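Nitrogenase molybdenum-iron protein beta chain (Clostridium pasteurianum, PDB 4WES) forms, with the alpha chain, the molybdenum-iron component of nitrogenase, which reduces dinitrogen to ammonium, and shares an [8Fe-7S] cluster with that chain. Local coordinates at residues B[241-245]-B[320-324]; B[170-176]-B[196-202]; B[181-185]-B[207-211]; B[1-5]-B[397-401]; B[273-277]-B[425-429]. All coordinates share one frame; numbering follows the deposited sequence.

Contact 1 of 5, residues B[241-245]-B[320-324]; sequences LGSYA and DPDEI
Two helix N-termini meet here, those of helices 243-257 and 321-333, each following a strand of its own parallel sheet, and the Asp322 carboxylate, from the first turn of one, receives backbone N-H groups at the start of the other. It takes two of them from segment 241-245, one on each oxygen: Tyr244 N gives to Asp322 OD1 at 2.9 Å and Ala245 N to Asp322 OD2 at 3.0 Å, both on the syn lone pairs. The negative group thus lies at the positive end of the helix dipole, which probably stabilises its charge. Gly242, the N-cap residue, passes close to the carboxylate, with its CA 3.3 Å from Asp322 CG. Beside these bonds the Tyr244 ring lies across Pro321, whose CB sits 3.5 Å from the ring centroid and 10° off its normal, a CH-pi contact over the face. Tyr244 CG stands beside its own backbone N (chi1 -77°), which brings the ring over the proline while OD1 stays near its edge. The phenol OH bonds to Phe350 N, at the start of helix 348-360, and Val147 of helix 146-161 also packs on this tyrosine.

Contact 2 of 5, residues B[170-176]-B[196-202]; sequences GKINVIP and IPYIMFP
Gly170 O and Pro197 O are spanned by a water that donates to both. Lys171 lays its extended side chain across the neighbouring segment, CG against Pro197 CB and CD 3.7 Å from Ile199 CG1, and a second water joins its NZ to Tyr198 O. From Ile172 onward strands 172-175 and 198-200 run parallel, the axes of these short strands differing by 22° in direction. Ile172 uses both backbone polar atoms: its N donates to Pro197 O at 3.0 Å and its O accepts from Ile199 N, while CD1 reaches Ile196 CG2. Asn173 lies side by side with Ile199, OD1 3.7 Å from Ile199 CD1; the amide's polar partners lie beyond the pair, among them Ser235 and Thr238. Val174 repeats the ladder, its N bonding to Ile199 O at 2.8 Å and its O accepting from Phe201 N. On the sheet face of Ile172 and Tyr198, Val174 CG1 packs 3.7 Å from Met200 CB. Ile175 places CG1 over the Phe201 ring, a CH-pi contact offset toward the rim. Pro176 CD closes on Phe201 O at 3.2 Å, beside the cis peptide preceding Pro202. The strands and helix 181-193 form a beta-alpha-beta unit. Four backbone bonds set the parallel register, mostly aliphatic packing fills both faces, and the two bridging waters sit at the Gly170-Lys171 end.

Contact 3 of 5, residues B[181-185]-B[207-211]; sequences PADMR and VLDGP
Arg185 and Asp209 come at each other from opposite directions, and the guanidinium grips the carboxylate side-on, through NE and one terminal nitrogen. Arg185 NE donates to Asp209 OD2 at 2.8 Å, on the syn side but 26° out of the carboxylate plane; Arg185 NH2 reaches Asp209 OD1 at 3.2 Å from well above that plane. Both oxygens nevertheless lie close to the guanidinium plane. The two flat groups are turned 50° apart, so this bidentate salt bridge is twisted rather than coplanar. Arg185 arrives with its chain extended from CG to NE, which carries the guanidinium from one turn into helix 181-193 out to the loop. Asp209 places CG between its backbone N and carbonyl carbon (chi1 63°), and in that position OD1 also accepts from Gly206 N, a bond within the loop that steadies the carboxylate. Pro181 slides past the aspartate in the opposite direction, its CB 3.4 Å from Asp209 OD2 and its CG 3.9 Å from Asp209 CB, and thereby flanks the carboxylate with apolar ring carbons. The Leu208 backbone comes near Pro181 CG, and both residues pack on Tyr30 and Phe60. Arg185 NH2 has a second acidic partner, Glu294 of the second beta subunit, and Gln298 of that subunit bonds to Asp209 O. The ion pair thus extends into an intersubunit charge network, and in the fold it fastens the N-terminal part of the helix of a beta-alpha-beta unit to the long loop that follows the unit's second strand.

Contact 4 of 5, residues B[1-5]-B[397-401]; sequences MLDAT and FIARE
The amino group of Met1 is gripped by three carboxylates: Asp3 OD1 at 2.8 Å from Met1 N, Glu401 OE1 at 2.9 Å from the same nitrogen, and Glu451 of the second beta subunit. The bond to Glu401, a salt bridge, meets OE1 from 55° above the carboxylate plane. Asp3 OD1 and Glu401 OE2 stand 4.5 Å apart, a like-charge pair whose repulsion the N-terminal ammonium probably offsets; a water donating to both atoms, 2.7 Å from Asp3 OD1 and 2.6 Å from Glu401 OE2, links them as well. The chain terminus is thereby tied to helix 396-402, which connects strands 388-391 and 406-408 of the five-stranded parallel sheet, while Leu2 to Thr5 form a type I beta turn, with Thr5 packing on helix 374-383. Beyond the amino group the Met1 chain, extended through CG and then bent at chi3 (-74°), carries SD to 3.9 Å from Phe397 CD2, an oblique Met-aromatic contact. Its CE lies over one face of the Arg400 guanidinium, whose NH1 and NH2 bond to Glu446 O and Cys449 O of the second beta subunit. Leu2 crosses Phe397 at about a right angle, with CD1 3.6 Å from Phe397 CB and also near Ile398 CG1. Phe454 of the second beta subunit meets the Phe397 ring edge-to-face, and Glu103 of the alpha chain accepts from Leu2 N.

Contact 5 of 5, residues B[273-277]-B[425-429]; sequences TDEFI and VGYKG
Thr273 sets its methyl squarely over the ring of Tyr427: CG2 lies 3.5 Å from the ring centroid and 13° off the normal, a CH-pi contact above the centre. CG2 points there because it stands anti to the backbone N, while OG1 (chi1 -57°) turns to Gly269 O and rests 3.5 Å from Gly426 CA. At the far end of the ring Tyr427 OH donates to Asp274 OD1 at 2.6 Å, a short bond made to the anti lone pair; the carboxylate oxygen lies in the plane of the ring, though the two flat groups are turned 59° apart. The same OD1 is held by Arg296 of helix 290-305 in a salt bridge, which helps fix the acceptor for the phenol. The contact joins the first half of helix 270-284 to the beginning of the long helix 426-448, where Thr273 CA and Gly426 CA are 5.4 Å apart. One helical turn on from Thr273, Ile277 CG1 comes obliquely to the tyrosine, 4.2 Å from Tyr427 CE2. Trp519 of the alpha chain packs against both Ile277 and Tyr427, and Ile292 and Leu299 of helix 290-305 also touch the tyrosine.

Contacts 1, 2, 3 and 5 are grouped in the body of the chain, with centres 15 to 19 Å apart, whereas contact 4 lies 28 to 43 Å from them. Contact 2 pairs two strands of the sheet that also holds strand 237-241, which leads into contact 1: Leu241 N probably bonds to Ile175 O. Helix 181-193, between the strands of contact 2, supplies contact 3, and Asp183 on it reaches Val425 N of contact 5. Contact 1 ties this sheet region to that of strand 314-318. Along the chain contacts 2 and 3 interleave, as do 1 and 5; contact 4 encloses contacts 1 to 3 and crosses contact 5. Contacts 3 and 4 both lie at the interface between the tetramer's two beta subunits.

Contact 1 of 5, residues B[241-245]-B[320-324]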
# COMPACT_ATOMS: atom_id res chain seq x y z
N LEU B 241 -19.76 12.93 -17.64
CA LEU B 241 -18.61 12.06 -17.45
C LEU B 241 -19.11 10.68 -17.07
O LEU B 241 -19.64 10.48 -15.97
CB LEU B 241 -17.70 12.58 -16.36
CG LEU B 241 -17.19 14.02 -16.50
CD1 LEU B 241 -16.14 14.34 -15.46
CD2 LEU B 241 -16.66 14.36 -17.87
N GLY B 242 -18.95 9.73 -17.99
CA GLY B 242 -19.43 8.37 -17.76
C GLY B 242 -20.87 8.27 -18.24
O GLY B 242 -21.79 8.68 -17.57
N SER B 243 -21.07 7.66 -19.41
CA SER B 243 -22.40 7.65 -20.00
C SER B 243 -23.46 6.95 -19.15
O SER B 243 -24.60 7.40 -19.12
CB SER B 243 -22.37 7.07 -21.41
OG SER B 243 -22.03 5.69 -21.38
N TYR B 244 -23.09 5.85 -18.49
CA TYR B 244 -24.09 5.14 -17.71
C TYR B 244 -24.66 6.01 -16.60
O TYR B 244 -25.88 6.03 -16.36
CB TYR B 244 -23.54 3.85 -17.13
CG TYR B 244 -23.40 2.69 -18.08
CD1 TYR B 244 -22.42 2.66 -19.04
CD2 TYR B 244 -24.22 1.57 -17.94
CE1 TYR B 244 -22.23 1.56 -19.87
CE2 TYR B 244 -24.04 0.45 -18.74
CZ TYR B 244 -23.06 0.44 -19.70
OH TYR B 244 -22.85 -0.68 -20.49
N ALA B 245 -23.77 6.66 -15.84
CA ALA B 245 -24.20 7.44 -14.70
C ALA B 245 -24.78 8.81 -15.09
O ALA B 245 -25.62 9.34 -14.36
CB ALA B 245 -23.04 7.65 -13.73
N ASP B 320 -18.10 -1.13 -11.85
CA ASP B 320 -19.16 -0.40 -12.49
C ASP B 320 -18.72 0.03 -13.89
O ASP B 320 -17.53 0.22 -14.17
CB ASP B 320 -19.54 0.79 -11.61
CG ASP B 320 -20.11 0.38 -10.30
OD1 ASP B 320 -20.65 -0.75 -10.19
OD2 ASP B 320 -20.08 1.19 -9.34
N PRO B 321 -19.67 0.19 -14.84
CA PRO B 321 -19.24 0.22 -16.23
C PRO B 321 -18.39 1.41 -16.60
O PRO B 321 -17.39 1.27 -17.33
CB PRO B 321 -20.55 0.20 -17.04
CG PRO B 321 -21.61 -0.17 -16.11
CD PRO B 321 -21.12 0.01 -14.69
N ASP B 322 -18.76 2.62 -16.17
CA ASP B 322 -18.01 3.80 -16.60
C ASP B 322 -16.55 3.71 -16.14
O ASP B 322 -15.61 3.94 -16.91
CB ASP B 322 -18.63 5.09 -16.08
CG ASP B 322 -20.07 5.33 -16.55
OD1 ASP B 322 -20.37 5.04 -17.73
OD2 ASP B 322 -20.88 5.82 -15.71
N GLU B 323 -16.37 3.40 -14.85
CA GLU B 323 -15.04 3.33 -14.26
C GLU B 323 -14.21 2.19 -14.84
O GLU B 323 -13.01 2.33 -15.06
CB GLU B 323 -15.16 3.16 -12.70
CG GLU B 323 -15.76 1.82 -12.24
CD GLU B 323 -16.01 1.59 -10.71
OE1 GLU B 323 -15.83 2.63 -9.99
OE2 GLU B 323 -16.27 0.32 -10.26
N ILE B 324 -14.86 1.05 -15.11
CA ILE B 324 -14.12 -0.11 -15.62
C ILE B 324 -13.77 0.04 -17.11
O ILE B 324 -12.72 -0.41 -17.53
CB ILE B 324 -14.86 -1.42 -15.31
CG1 ILE B 324 -14.95 -1.67 -13.81
CG2 ILE B 324 -14.21 -2.61 -16.01
CD1 ILE B 324 -13.60 -1.85 -13.10

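Contact 2 of 5, residues B[170-176]-B[196-202]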
# COMPACT_ATOMS: atom_id res chain seq x y z
N GLY B 170 -22.28 31.80 -18.11
CA GLY B 170 -20.91 31.62 -18.57
C GLY B 170 -20.21 30.39 -18.03
O GLY B 170 -18.99 30.31 -18.10
N LYS B 171 -20.97 29.42 -17.53
CA LYS B 171 -20.41 28.24 -16.87
C LYS B 171 -20.61 26.98 -17.73
O LYS B 171 -21.49 26.91 -18.59
CB LYS B 171 -21.07 28.01 -15.50
CG LYS B 171 -20.87 29.19 -14.54
CD LYS B 171 -21.48 28.93 -13.18
CE LYS B 171 -21.25 30.12 -12.28
NZ LYS B 171 -21.73 29.88 -10.89
N ILE B 172 -19.81 25.96 -17.42
CA ILE B 172 -20.00 24.63 -17.95
C ILE B 172 -20.53 23.74 -16.80
O ILE B 172 -19.98 23.75 -15.71
CB ILE B 172 -18.67 24.05 -18.47
CG1 ILE B 172 -18.24 24.84 -19.71
CG2 ILE B 172 -18.78 22.56 -18.79
CD1 ILE B 172 -16.92 24.43 -20.30
N ASN B 173 -21.63 23.02 -17.05
CA ASN B 173 -22.10 22.03 -16.07
C ASN B 173 -21.21 20.78 -16.20
O ASN B 173 -20.87 20.39 -17.32
CB ASN B 173 -23.52 21.60 -16.35
CG ASN B 173 -24.50 22.75 -16.29
OD1 ASN B 173 -24.38 23.64 -15.46
ND2 ASN B 173 -25.50 22.70 -17.17
N VAL B 174 -20.90 20.14 -15.09
CA VAL B 174 -20.23 18.86 -15.12
C VAL B 174 -20.98 17.87 -14.24
O VAL B 174 -21.16 18.13 -13.05
CB VAL B 174 -18.71 18.95 -14.80
CG1 VAL B 174 -18.44 19.62 -13.46
CG2 VAL B 174 -18.06 17.57 -14.89
N ILE B 175 -21.41 16.77 -14.84
CA ILE B 175 -22.02 15.68 -14.10
C ILE B 175 -20.91 14.63 -14.01
O ILE B 175 -20.50 14.09 -15.03
CB ILE B 175 -23.28 15.13 -14.78
CG1 ILE B 175 -24.32 16.24 -14.99
CG2 ILE B 175 -23.84 13.98 -13.99
CD1 ILE B 175 -25.49 15.82 -15.88
N PRO B 176 -20.38 14.39 -12.80
CA PRO B 176 -19.14 13.65 -12.67
C PRO B 176 -19.29 12.13 -12.68
O PRO B 176 -18.30 11.41 -12.58
CB PRO B 176 -18.60 14.13 -11.33
CG PRO B 176 -19.84 14.34 -10.53
CD PRO B 176 -20.81 14.97 -11.51
N ILE B 196 -11.89 27.80 -15.71
CA ILE B 196 -13.18 27.61 -16.34
C ILE B 196 -14.29 27.56 -15.28
O ILE B 196 -14.36 26.62 -14.50
CB ILE B 196 -13.20 26.31 -17.17
CG1 ILE B 196 -12.22 26.45 -18.32
CG2 ILE B 196 -14.60 25.98 -17.68
CD1 ILE B 196 -11.94 25.16 -19.06
N PRO B 197 -15.19 28.55 -15.28
CA PRO B 197 -16.35 28.50 -14.37
C PRO B 197 -17.24 27.31 -14.65
O PRO B 197 -17.45 26.96 -15.82
CB PRO B 197 -17.07 29.83 -14.64
CG PRO B 197 -15.97 30.74 -15.13
CD PRO B 197 -15.08 29.85 -15.95
N TYR B 198 -17.81 26.73 -13.59
CA TYR B 198 -18.54 25.48 -13.73
C TYR B 198 -19.58 25.34 -12.62
O TYR B 198 -19.52 26.03 -11.59
CB TYR B 198 -17.56 24.25 -13.69
CG TYR B 198 -16.90 24.12 -12.34
CD1 TYR B 198 -15.81 24.87 -11.98
CD2 TYR B 198 -17.47 23.31 -11.36
CE1 TYR B 198 -15.26 24.78 -10.71
CE2 TYR B 198 -16.95 23.23 -10.11
CZ TYR B 198 -15.84 23.97 -9.77
OH TYR B 198 -15.34 23.91 -8.49
N ILE B 199 -20.50 24.41 -12.85
CA ILE B 199 -21.41 23.93 -11.83
C ILE B 199 -21.26 22.40 -11.85
O ILE B 199 -21.55 21.79 -12.88
CB ILE B 199 -22.90 24.26 -12.07
CG1 ILE B 199 -23.11 25.78 -12.14
CG2 ILE B 199 -23.75 23.65 -10.97
CD1 ILE B 199 -24.46 26.17 -12.70
N MET B 200 -20.79 21.79 -10.77
CA MET B 200 -20.75 20.34 -10.66
C MET B 200 -21.98 19.85 -9.93
O MET B 200 -22.32 20.40 -8.89
CB MET B 200 -19.51 19.88 -9.91
CG MET B 200 -19.44 18.36 -9.75
SD MET B 200 -17.98 17.75 -8.94
CE MET B 200 -16.85 17.89 -10.30
N PHE B 201 -22.64 18.82 -10.47
CA PHE B 201 -23.70 18.20 -9.71
C PHE B 201 -23.88 16.75 -10.13
O PHE B 201 -23.71 16.42 -11.32
CB PHE B 201 -25.02 18.96 -9.88
CG PHE B 201 -25.71 18.77 -11.18
CD1 PHE B 201 -25.30 19.49 -12.31
CD2 PHE B 201 -26.86 18.01 -11.27
CE1 PHE B 201 -25.95 19.36 -13.52
CE2 PHE B 201 -27.54 17.89 -12.48
CZ PHE B 201 -27.08 18.57 -13.59
N PRO B 202 -24.28 15.87 -9.19
CA PRO B 202 -24.14 16.01 -7.74
C PRO B 202 -22.66 16.22 -7.34
O PRO B 202 -21.75 15.99 -8.15
CB PRO B 202 -24.66 14.68 -7.18
CG PRO B 202 -25.36 14.03 -8.35
CD PRO B 202 -24.63 14.50 -9.56
O HOH W 1 -17.11 28.29 -18.46
O HOH W 2 -20.77 27.37 -9.51

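Contact 3 of 5, residues B[181-185]-B[207-211]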
# COMPACT_ATOMS: atom_id res chain seq x y z
N PRO B 181 -16.09 11.31 -3.66
CA PRO B 181 -15.84 12.73 -3.37
C PRO B 181 -14.43 13.15 -3.72
O PRO B 181 -14.24 14.31 -4.12
CB PRO B 181 -16.18 12.84 -1.88
CG PRO B 181 -16.09 11.44 -1.34
CD PRO B 181 -16.52 10.56 -2.47
N ALA B 182 -13.42 12.29 -3.57
CA ALA B 182 -12.09 12.68 -3.96
C ALA B 182 -11.99 12.95 -5.45
O ALA B 182 -11.22 13.81 -5.90
CB ALA B 182 -11.08 11.66 -3.55
N ASP B 183 -12.71 12.15 -6.24
CA ASP B 183 -12.73 12.35 -7.69
C ASP B 183 -13.45 13.63 -8.06
O ASP B 183 -13.01 14.37 -8.93
CB ASP B 183 -13.40 11.13 -8.35
CG ASP B 183 -12.60 9.86 -8.15
OD1 ASP B 183 -13.25 8.82 -7.91
OD2 ASP B 183 -11.36 9.93 -8.25
N MET B 184 -14.56 13.91 -7.35
CA MET B 184 -15.22 15.20 -7.54
C MET B 184 -14.29 16.36 -7.22
O MET B 184 -14.23 17.34 -7.98
CB MET B 184 -16.52 15.25 -6.73
CG MET B 184 -17.59 14.30 -7.29
SD MET B 184 -18.60 13.64 -6.00
CE MET B 184 -19.90 12.81 -6.96
N ARG B 185 -13.52 16.26 -6.12
CA ARG B 185 -12.59 17.32 -5.79
C ARG B 185 -11.53 17.50 -6.85
O ARG B 185 -11.18 18.63 -7.21
CB ARG B 185 -11.90 17.06 -4.45
CG ARG B 185 -12.83 17.16 -3.26
CD ARG B 185 -12.10 16.87 -1.97
NE ARG B 185 -12.94 16.85 -0.79
CZ ARG B 185 -13.00 17.77 0.15
NH1 ARG B 185 -12.37 18.93 -0.01
NH2 ARG B 185 -13.69 17.57 1.25
N VAL B 207 -19.21 16.19 2.00
CA VAL B 207 -20.39 15.56 2.56
C VAL B 207 -20.04 14.13 3.05
O VAL B 207 -20.41 13.78 4.17
CB VAL B 207 -21.56 15.50 1.54
CG1 VAL B 207 -22.80 14.91 2.21
CG2 VAL B 207 -21.86 16.88 0.99
N LEU B 208 -19.40 13.35 2.19
CA LEU B 208 -19.02 11.97 2.55
C LEU B 208 -17.53 11.79 2.76
O LEU B 208 -17.05 10.67 2.86
CB LEU B 208 -19.59 11.01 1.52
CG LEU B 208 -21.08 10.75 1.69
CD1 LEU B 208 -21.72 10.19 0.45
CD2 LEU B 208 -21.35 9.85 2.88
N ASP B 209 -16.79 12.89 2.95
CA ASP B 209 -15.37 12.87 3.23
C ASP B 209 -15.02 14.02 4.19
O ASP B 209 -13.93 14.59 4.12
CB ASP B 209 -14.55 12.98 1.93
CG ASP B 209 -14.76 14.27 1.19
OD1 ASP B 209 -15.61 15.09 1.61
OD2 ASP B 209 -14.05 14.46 0.19
N GLY B 210 -15.94 14.34 5.08
CA GLY B 210 -15.78 15.54 5.88
C GLY B 210 -14.96 15.41 7.14
O GLY B 210 -14.60 14.31 7.60
N PRO B 211 -14.68 16.55 7.75
CA PRO B 211 -13.88 16.62 8.96
C PRO B 211 -14.67 16.24 10.21
O PRO B 211 -15.89 16.26 10.22
CB PRO B 211 -13.48 18.09 9.04
CG PRO B 211 -14.67 18.81 8.42
CD PRO B 211 -15.11 17.89 7.30

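Contact 4 of 5, residues B[1-5]-B[397-401]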
# COMPACT_ATOMS: atom_id res chain seq x y z
N MET B 1 -10.43 -21.32 0.90
CA MET B 1 -11.42 -20.21 0.90
C MET B 1 -12.18 -20.31 -0.40
O MET B 1 -11.65 -20.72 -1.42
CB MET B 1 -10.66 -18.88 1.03
CG MET B 1 -11.50 -17.64 0.92
SD MET B 1 -10.66 -16.17 1.55
CE MET B 1 -10.78 -16.52 3.33
N LEU B 2 -13.47 -19.95 -0.36
CA LEU B 2 -14.36 -20.10 -1.54
C LEU B 2 -14.25 -21.54 -2.05
O LEU B 2 -14.18 -21.81 -3.25
CB LEU B 2 -14.04 -19.05 -2.61
CG LEU B 2 -14.36 -17.62 -2.24
CD1 LEU B 2 -13.67 -16.69 -3.22
CD2 LEU B 2 -15.84 -17.38 -2.19
N ASP B 3 -14.30 -22.48 -1.12
CA ASP B 3 -14.03 -23.89 -1.45
C ASP B 3 -15.11 -24.47 -2.33
O ASP B 3 -14.85 -25.45 -3.05
CB ASP B 3 -13.88 -24.73 -0.19
CG ASP B 3 -12.66 -24.39 0.62
OD1 ASP B 3 -11.84 -23.59 0.19
OD2 ASP B 3 -12.50 -25.00 1.70
N ALA B 4 -16.32 -23.94 -2.28
CA ALA B 4 -17.44 -24.44 -3.08
C ALA B 4 -17.41 -24.01 -4.51
O ALA B 4 -18.27 -24.42 -5.28
CB ALA B 4 -18.77 -24.04 -2.43
N THR B 5 -16.44 -23.18 -4.91
CA THR B 5 -16.36 -22.73 -6.29
C THR B 5 -15.52 -23.71 -7.12
O THR B 5 -14.32 -23.81 -6.87
CB THR B 5 -15.74 -21.33 -6.34
OG1 THR B 5 -16.55 -20.48 -5.54
CG2 THR B 5 -15.71 -20.83 -7.78
N PHE B 397 -11.55 -12.01 -1.21
CA PHE B 397 -11.67 -13.47 -1.00
C PHE B 397 -10.98 -14.22 -2.12
O PHE B 397 -10.30 -15.22 -1.86
CB PHE B 397 -13.15 -13.89 -0.94
CG PHE B 397 -13.89 -13.37 0.26
CD1 PHE B 397 -14.52 -12.13 0.23
CD2 PHE B 397 -14.04 -14.14 1.40
CE1 PHE B 397 -15.23 -11.68 1.31
CE2 PHE B 397 -14.75 -13.71 2.48
CZ PHE B 397 -15.35 -12.46 2.44
N ILE B 398 -11.13 -13.77 -3.35
CA ILE B 398 -10.42 -14.35 -4.48
C ILE B 398 -8.93 -14.07 -4.38
O ILE B 398 -8.10 -14.95 -4.63
CB ILE B 398 -10.99 -13.81 -5.80
CG1 ILE B 398 -12.46 -14.13 -5.98
CG2 ILE B 398 -10.22 -14.32 -6.99
CD1 ILE B 398 -13.11 -13.44 -7.15
N ALA B 399 -8.56 -12.85 -3.99
CA ALA B 399 -7.16 -12.49 -3.88
C ALA B 399 -6.45 -13.39 -2.89
O ALA B 399 -5.31 -13.80 -3.13
CB ALA B 399 -7.02 -11.02 -3.48
N ARG B 400 -7.09 -13.66 -1.77
CA ARG B 400 -6.46 -14.53 -0.78
C ARG B 400 -6.43 -15.98 -1.28
O ARG B 400 -5.41 -16.66 -1.20
CB ARG B 400 -7.19 -14.45 0.57
CG ARG B 400 -6.71 -15.54 1.50
CD ARG B 400 -6.94 -15.24 2.93
NE ARG B 400 -6.74 -16.43 3.74
CZ ARG B 400 -6.59 -16.43 5.05
NH1 ARG B 400 -6.54 -15.32 5.75
NH2 ARG B 400 -6.49 -17.59 5.67
N GLU B 401 -7.56 -16.49 -1.77
CA GLU B 401 -7.62 -17.90 -2.19
C GLU B 401 -6.62 -18.18 -3.30
O GLU B 401 -6.00 -19.25 -3.30
CB GLU B 401 -9.03 -18.24 -2.64
CG GLU B 401 -9.19 -19.62 -3.26
CD GLU B 401 -8.88 -20.79 -2.37
OE1 GLU B 401 -8.56 -20.60 -1.16
OE2 GLU B 401 -8.98 -21.94 -2.89
O HOH W 3 -11.57 -22.09 -4.27
O HOH W 4 -9.91 -24.03 -1.63

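Contact 5 of 5, residues B[273-277]-B[425-429]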
# COMPACT_ATOMS: atom_id res chain seq x y z
N THR B 273 -8.14 11.10 -19.48
CA THR B 273 -7.89 12.43 -18.90
C THR B 273 -7.59 13.44 -20.01
O THR B 273 -8.12 14.56 -19.99
CB THR B 273 -6.80 12.42 -17.84
OG1 THR B 273 -7.17 11.47 -16.82
CG2 THR B 273 -6.65 13.78 -17.20
N ASP B 274 -6.76 13.05 -20.96
CA ASP B 274 -6.46 13.93 -22.10
C ASP B 274 -7.75 14.37 -22.77
O ASP B 274 -7.90 15.55 -23.15
CB ASP B 274 -5.60 13.18 -23.13
CG ASP B 274 -4.13 13.04 -22.76
OD1 ASP B 274 -3.67 13.60 -21.73
OD2 ASP B 274 -3.44 12.33 -23.54
N GLU B 275 -8.69 13.44 -23.00
CA GLU B 275 -9.94 13.79 -23.69
C GLU B 275 -10.78 14.79 -22.89
O GLU B 275 -11.44 15.68 -23.46
CB GLU B 275 -10.74 12.52 -23.97
CG GLU B 275 -10.11 11.69 -25.09
CD GLU B 275 -10.36 10.19 -25.02
OE1 GLU B 275 -11.23 9.69 -24.25
OE2 GLU B 275 -9.62 9.47 -25.78
N PHE B 276 -10.77 14.68 -21.58
CA PHE B 276 -11.44 15.63 -20.70
C PHE B 276 -10.79 17.00 -20.79
O PHE B 276 -11.49 17.99 -20.97
CB PHE B 276 -11.42 15.06 -19.25
CG PHE B 276 -11.82 16.02 -18.19
CD1 PHE B 276 -13.14 16.39 -18.03
CD2 PHE B 276 -10.88 16.56 -17.34
CE1 PHE B 276 -13.51 17.29 -17.02
CE2 PHE B 276 -11.24 17.45 -16.34
CZ PHE B 276 -12.55 17.83 -16.20
N ILE B 277 -9.47 17.08 -20.65
CA ILE B 277 -8.78 18.36 -20.72
C ILE B 277 -9.00 19.00 -22.10
O ILE B 277 -9.27 20.22 -22.22
CB ILE B 277 -7.29 18.18 -20.43
CG1 ILE B 277 -7.06 17.71 -19.00
CG2 ILE B 277 -6.49 19.46 -20.69
CD1 ILE B 277 -7.55 18.63 -17.92
N VAL B 425 -9.20 9.63 -10.60
CA VAL B 425 -9.31 10.36 -11.85
C VAL B 425 -8.18 11.36 -12.04
O VAL B 425 -7.47 11.74 -11.09
CB VAL B 425 -10.67 11.09 -11.95
CG1 VAL B 425 -11.81 10.10 -11.93
CG2 VAL B 425 -10.82 12.18 -10.89
N GLY B 426 -8.04 11.83 -13.26
CA GLY B 426 -7.04 12.81 -13.59
C GLY B 426 -5.64 12.25 -13.67
O GLY B 426 -5.40 11.06 -13.46
N TYR B 427 -4.67 13.10 -14.01
CA TYR B 427 -3.28 12.66 -14.00
C TYR B 427 -2.85 12.33 -12.58
O TYR B 427 -2.11 11.34 -12.37
CB TYR B 427 -2.38 13.73 -14.63
CG TYR B 427 -2.84 14.14 -16.01
CD1 TYR B 427 -2.91 13.23 -17.06
CD2 TYR B 427 -3.21 15.45 -16.29
CE1 TYR B 427 -3.36 13.59 -18.34
CE2 TYR B 427 -3.65 15.82 -17.54
CZ TYR B 427 -3.72 14.90 -18.57
OH TYR B 427 -4.18 15.29 -19.80
N LYS B 428 -3.32 13.09 -11.60
CA LYS B 428 -3.01 12.85 -10.20
C LYS B 428 -3.49 11.47 -9.74
O LYS B 428 -2.78 10.71 -9.07
CB LYS B 428 -3.67 13.94 -9.36
CG LYS B 428 -3.49 13.86 -7.86
CD LYS B 428 -4.11 14.98 -7.02
CE LYS B 428 -3.94 14.63 -5.54
NZ LYS B 428 -4.73 15.46 -4.57
N GLY B 429 -4.72 11.14 -10.09
CA GLY B 429 -5.29 9.85 -9.73
C GLY B 429 -4.60 8.71 -10.45
O GLY B 429 -4.39 7.62 -9.89